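Local coordinates for DNA polymerase III, gamma subunit-related protein (Thermotoga maritima, PDB 2GNO), which is related to the gamma subunit of the bacterial replicative DNA polymerase III and probably binds DNA, at residues 158-172 against 201-213. Numbering follows the deposited sequence. Where two conformers were deposited one is given.
Sequences ELPLLERDFKTALEA and SKGLEGYLACREL
Leu161 runs over one face of the Tyr207 ring in the opposite direction, its CD2 making a CH-pi contact 3.6 Å from the ring centroid and its CB reaching CZ at 3.4 Å. With CG anti to the backbone N (chi1 171°), Tyr207 extends from helix 203-213 to the turn at 159-161. The opposite face of its ring carries CD of Arg211 in the conformer given. Leu159 CD2 wedges between three partners: it meets Leu208 CD2 at 3.7 Å, approaches Tyr207, and sits over one face of the guanidinium of that same Arg211 conformer. Where the two helices cross at 90°, Thr168 CG2 packs on Leu204 CA (3.6 Å), and Leu204 CD2 reaches Ala172.

Two hydrogen bonds tie backbone to side chain, one in each direction. Leu161 N gives a nearly straight bond (167°) to Tyr207 OH, 3.2 Å away, and the hydroxyl is also hydrogen-bonded to the Glu255 carboxylate. Glu171, extended beyond CG, receives Leu204 N on OE2 at 3.0 Å, from above the carboxylate plane; its OE1 accepts a hydrogen bond from a water, which in turn accepts one from Glu205 N.

One carboxylate thus serves two amides near the N-terminal end of helix 203-213, directly and through water, and its negative charge probably interacts favourably with the helix dipole. With the Tyr207 hydroxyl, it gives the contact between the AAA+ lid region and helix 203-213 two polar points, one at each end of an apolar seam.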
loop_
_atom_site.group_PDB
_atom_site.type_symbol
_atom_site.label_atom_id
_atom_site.label_comp_id
_atom_site.label_asym_id
_atom_site.label_seq_id
_atom_site.Cartn_x
_atom_site.Cartn_y
_atom_site.Cartn_z
ATOM N N GLU A 158 -11.028 -7.018 15.030
ATOM C CA GLU A 158 -10.390 -5.928 15.780
ATOM C C GLU A 158 -9.402 -5.098 14.934
ATOM O O GLU A 158 -8.988 -4.008 15.334
ATOM C CB GLU A 158 -9.705 -6.585 16.988
ATOM C CG GLU A 158 -9.095 -5.689 18.040
ATOM C CD GLU A 158 -8.763 -6.448 19.347
ATOM O OE1 GLU A 158 -9.527 -7.358 19.765
ATOM O OE2 GLU A 158 -7.757 -6.099 19.998
ATOM N N LEU A 159 -9.043 -5.595 13.747
ATOM C CA LEU A 159 -8.103 -4.932 12.841
ATOM C C LEU A 159 -8.719 -4.869 11.441
ATOM O O LEU A 159 -8.318 -5.624 10.557
ATOM C CB LEU A 159 -6.812 -5.732 12.847
ATOM C CG LEU A 159 -6.110 -5.852 14.200
ATOM C CD1 LEU A 159 -4.939 -6.812 14.072
ATOM C CD2 LEU A 159 -5.666 -4.499 14.731
ATOM N N PRO A 160 -9.686 -3.959 11.221
ATOM C CA PRO A 160 -10.359 -3.847 9.925
ATOM C C PRO A 160 -9.498 -3.640 8.668
ATOM O O PRO A 160 -9.961 -3.991 7.583
ATOM C CB PRO A 160 -11.289 -2.651 10.126
ATOM C CG PRO A 160 -11.528 -2.606 11.567
ATOM C CD PRO A 160 -10.214 -2.947 12.156
ATOM N N LEU A 161 -8.287 -3.083 8.794
ATOM C CA LEU A 161 -7.410 -2.884 7.619
ATOM C C LEU A 161 -6.990 -4.171 6.916
ATOM O O LEU A 161 -6.747 -4.143 5.702
ATOM C CB LEU A 161 -6.117 -2.133 7.990
ATOM C CG LEU A 161 -4.988 -1.912 6.937
ATOM C CD1 LEU A 161 -5.448 -1.150 5.683
ATOM C CD2 LEU A 161 -3.820 -1.179 7.558
ATOM N N LEU A 162 -6.926 -5.278 7.658
ATOM C CA LEU A 162 -6.470 -6.553 7.114
ATOM C C LEU A 162 -7.283 -7.057 5.937
ATOM O O LEU A 162 -6.729 -7.651 5.024
ATOM C CB LEU A 162 -6.360 -7.630 8.195
ATOM C CG LEU A 162 -5.579 -7.310 9.470
ATOM C CD1 LEU A 162 -5.372 -8.591 10.271
ATOM C CD2 LEU A 162 -4.267 -6.658 9.202
ATOM N N GLU A 163 -8.582 -6.800 5.948
ATOM C CA GLU A 163 -9.463 -7.206 4.864
ATOM C C GLU A 163 -9.186 -6.450 3.546
ATOM O O GLU A 163 -9.595 -6.926 2.489
ATOM C CB GLU A 163 -10.932 -7.041 5.299
ATOM C CG GLU A 163 -11.957 -7.657 4.326
ATOM C CD GLU A 163 -13.388 -7.623 4.830
ATOM O OE1 GLU A 163 -13.627 -7.159 5.966
ATOM O OE2 GLU A 163 -14.281 -8.059 4.069
ATOM N N ARG A 164 -8.497 -5.296 3.601
ATOM C CA ARG A 164 -8.185 -4.519 2.395
ATOM C C ARG A 164 -6.673 -4.349 2.068
ATOM O O ARG A 164 -6.361 -3.812 1.017
ATOM C CB ARG A 164 -8.957 -3.181 2.424
ATOM C CG ARG A 164 -8.570 -2.177 3.513
ATOM C CD ARG A 164 -9.588 -1.025 3.559
ATOM N NE ARG A 164 -9.210 0.048 4.489
ATOM C CZ ARG A 164 -8.527 1.164 4.188
ATOM N NH1 ARG A 164 -8.105 1.439 2.945
ATOM N NH2 ARG A 164 -8.262 2.045 5.158
ATOM N N ASP A 165 -5.771 -4.838 2.933
ATOM C CA ASP A 165 -4.314 -4.786 2.756
ATOM C C ASP A 165 -3.747 -6.237 2.892
ATOM O O ASP A 165 -3.359 -6.662 3.982
ATOM C CB ASP A 165 -3.707 -3.829 3.793
ATOM C CG ASP A 165 -2.211 -3.657 3.659
ATOM O OD1 ASP A 165 -1.597 -4.196 2.715
ATOM O OD2 ASP A 165 -1.624 -2.964 4.524
ATOM N N PHE A 166 -3.689 -6.969 1.774
ATOM C CA PHE A 166 -3.203 -8.368 1.758
ATOM C C PHE A 166 -1.889 -8.625 2.473
ATOM O O PHE A 166 -1.771 -9.574 3.243
ATOM C CB PHE A 166 -3.117 -8.891 0.312
ATOM C CG PHE A 166 -2.446 -10.236 0.186
ATOM C CD1 PHE A 166 -3.156 -11.409 0.404
ATOM C CD2 PHE A 166 -1.097 -10.326 -0.146
ATOM C CE1 PHE A 166 -2.532 -12.650 0.285
ATOM C CE2 PHE A 166 -0.470 -11.568 -0.251
ATOM C CZ PHE A 166 -1.186 -12.720 -0.039
ATOM N N LYS A 167 -0.904 -7.771 2.233
ATOM C CA LYS A 167 0.427 -7.951 2.823
ATOM C C LYS A 167 0.428 -7.844 4.327
ATOM O O LYS A 167 1.148 -8.574 4.994
ATOM C CB LYS A 167 1.436 -6.931 2.251
ATOM C CG LYS A 167 2.887 -7.266 2.615
ATOM C CD LYS A 167 3.892 -6.279 2.082
ATOM C CE LYS A 167 5.313 -6.740 2.420
ATOM N NZ LYS A 167 6.330 -5.816 1.874
ATOM N N THR A 168 -0.332 -6.883 4.850
ATOM C CA THR A 168 -0.438 -6.670 6.292
ATOM C C THR A 168 -1.230 -7.849 6.873
ATOM O O THR A 168 -0.899 -8.372 7.940
ATOM C CB THR A 168 -1.078 -5.293 6.567
ATOM O OG1 THR A 168 -0.288 -4.293 5.927
ATOM C CG2 THR A 168 -1.138 -4.989 8.040
ATOM N N ALA A 169 -2.254 -8.287 6.147
ATOM C CA ALA A 169 -3.034 -9.475 6.569
ATOM C C ALA A 169 -2.111 -10.700 6.599
ATOM O O ALA A 169 -2.244 -11.544 7.472
ATOM C CB ALA A 169 -4.179 -9.720 5.640
ATOM N N LEU A 170 -1.168 -10.782 5.649
ATOM C CA LEU A 170 -0.199 -11.884 5.595
ATOM C C LEU A 170 0.800 -11.784 6.762
ATOM O O LEU A 170 1.139 -12.801 7.332
ATOM C CB LEU A 170 0.544 -11.904 4.242
ATOM C CG LEU A 170 1.573 -13.020 3.999
ATOM C CD1 LEU A 170 0.927 -14.374 4.137
ATOM C CD2 LEU A 170 2.223 -12.867 2.628
ATOM N N GLU A 171 1.297 -10.583 7.104
ATOM C CA GLU A 171 2.227 -10.446 8.266
ATOM C C GLU A 171 1.526 -10.878 9.564
ATOM O O GLU A 171 2.161 -11.420 10.460
ATOM C CB GLU A 171 2.695 -9.012 8.510
ATOM C CG GLU A 171 3.433 -8.338 7.423
ATOM C CD GLU A 171 3.691 -6.880 7.765
ATOM O OE1 GLU A 171 4.550 -6.598 8.627
ATOM O OE2 GLU A 171 3.049 -6.011 7.142
ATOM N N ALA A 172 0.228 -10.578 9.668
ATOM C CA ALA A 172 -0.575 -10.947 10.831
ATOM C C ALA A 172 -0.682 -12.472 10.869
ATOM O O ALA A 172 -0.500 -13.074 11.919
ATOM C CB ALA A 172 -1.945 -10.296 10.765
ATOM N N SER A 201 5.994 3.714 9.767
ATOM C CA SER A 201 6.539 2.472 9.182
ATOM C C SER A 201 5.541 1.807 8.244
ATOM O O SER A 201 4.346 2.000 8.347
ATOM C CB SER A 201 6.878 1.464 10.274
ATOM O OG SER A 201 7.793 2.005 11.202
ATOM N N LYS A 202 6.032 0.995 7.328
ATOM C CA LYS A 202 5.151 0.300 6.406
ATOM C C LYS A 202 4.520 -0.905 7.086
ATOM O O LYS A 202 4.958 -1.366 8.143
ATOM C CB LYS A 202 5.931 -0.192 5.192
ATOM N N GLY A 203 3.455 -1.386 6.480
ATOM C CA GLY A 203 2.792 -2.574 6.953
ATOM C C GLY A 203 2.139 -2.599 8.309
ATOM O O GLY A 203 1.635 -1.583 8.776
ATOM N N LEU A 204 2.171 -3.789 8.909
ATOM C CA LEU A 204 1.558 -4.089 10.188
ATOM C C LEU A 204 2.016 -3.270 11.361
ATOM O O LEU A 204 1.159 -2.715 12.075
ATOM C CB LEU A 204 1.736 -5.580 10.541
ATOM C CG LEU A 204 1.019 -6.113 11.796
ATOM C CD1 LEU A 204 -0.487 -5.923 11.720
ATOM C CD2 LEU A 204 1.320 -7.553 11.961
ATOM N N GLU A 205 3.330 -3.181 11.582
ATOM C CA GLU A 205 3.778 -2.448 12.762
ATOM C C GLU A 205 3.349 -0.969 12.695
ATOM O O GLU A 205 2.874 -0.461 13.695
ATOM C CB GLU A 205 5.242 -2.743 13.108
ATOM C CG GLU A 205 5.651 -2.354 14.544
ATOM C CD GLU A 205 6.910 -3.082 15.056
ATOM O OE1 GLU A 205 7.292 -4.127 14.495
ATOM O OE2 GLU A 205 7.484 -2.649 16.077
ATOM N N GLY A 206 3.437 -0.330 11.538
ATOM C CA GLY A 206 2.983 1.040 11.395
ATOM C C GLY A 206 1.495 1.219 11.702
ATOM O O GLY A 206 1.100 2.204 12.328
ATOM N N TYR A 207 0.684 0.271 11.239
ATOM C CA TYR A 207 -0.765 0.270 11.456
ATOM C C TYR A 207 -1.108 0.154 12.941
ATOM O O TYR A 207 -1.930 0.924 13.443
ATOM C CB TYR A 207 -1.401 -0.847 10.619
ATOM C CG TYR A 207 -2.851 -1.123 10.893
ATOM C CD1 TYR A 207 -3.784 -0.091 10.906
ATOM C CD2 TYR A 207 -3.314 -2.430 11.036
ATOM C CE1 TYR A 207 -5.127 -0.345 11.148
ATOM C CE2 TYR A 207 -4.650 -2.697 11.252
ATOM C CZ TYR A 207 -5.555 -1.654 11.313
ATOM O OH TYR A 207 -6.893 -1.920 11.482
ATOM N N LEU A 208 -0.462 -0.801 13.615
ATOM C CA LEU A 208 -0.628 -1.017 15.038
ATOM C C LEU A 208 -0.122 0.168 15.833
ATOM O O LEU A 208 -0.740 0.540 16.833
ATOM C CB LEU A 208 0.017 -2.350 15.493
ATOM C CG LEU A 208 -0.584 -3.618 14.849
ATOM C CD1 LEU A 208 0.079 -4.903 15.352
ATOM C CD2 LEU A 208 -2.082 -3.702 15.073
ATOM N N ALA A 209 0.967 0.795 15.397
ATOM C CA ALA A 209 1.474 1.988 16.096
ATOM C C ALA A 209 0.478 3.137 15.922
ATOM O O ALA A 209 0.254 3.900 16.866
ATOM C CB ALA A 209 2.838 2.374 15.581
ATOM N N CYS A 210 -0.088 3.283 14.722
ATOM C CA CYS A 210 -1.117 4.317 14.484
ATOM C C CYS A 210 -2.342 4.065 15.368
ATOM O O CYS A 210 -2.850 5.002 15.953
ATOM C CB CYS A 210 -1.488 4.457 13.022
ATOM S SG CYS A 210 -0.200 5.347 12.137
ATOM N N ARG A 211 -2.808 2.818 15.428
ATOM C CA ARG A 211 -3.943 2.449 16.279
ATOM C C ARG A 211 -3.663 2.814 17.736
ATOM O O ARG A 211 -4.515 3.391 18.412
ATOM C CB ARG A 211 -4.282 0.956 16.172
ATOM C CG ARG A 211 -5.039 0.575 14.912
ATOM C CD ARG A 211 -5.456 -0.899 14.863
ATOM N NE ARG A 211 -6.255 -1.341 16.023
ATOM C CZ ARG A 211 -5.791 -1.932 17.139
ATOM N NH1 ARG A 211 -4.498 -2.182 17.343
ATOM N NH2 ARG A 211 -6.638 -2.280 18.089
ATOM N N GLU A 212 -2.462 2.481 18.202
ATOM C CA GLU A 212 -2.040 2.788 19.556
ATOM C C GLU A 212 -1.951 4.283 19.839
ATOM O O GLU A 212 -2.351 4.722 20.915
ATOM C CB GLU A 212 -0.695 2.124 19.836
ATOM C CG GLU A 212 -0.083 2.388 21.202
ATOM C CD GLU A 212 -0.964 1.972 22.338
ATOM O OE1 GLU A 212 -1.707 0.972 22.228
ATOM O OE2 GLU A 212 -0.866 2.632 23.380
ATOM N N LEU A 213 -1.422 5.061 18.903
ATOM C CA LEU A 213 -1.335 6.498 19.112
ATOM C C LEU A 213 -2.759 7.095 19.210
ATOM O O LEU A 213 -2.992 7.994 20.018
ATOM C CB LEU A 213 -0.557 7.177 17.985
ATOM C CG LEU A 213 -0.319 8.685 18.185
ATOM C CD1 LEU A 213 0.518 8.959 19.423
ATOM C CD2 LEU A 213 0.269 9.355 16.982
HETATM O O HOH W 1 5.465 -4.582 10.089
#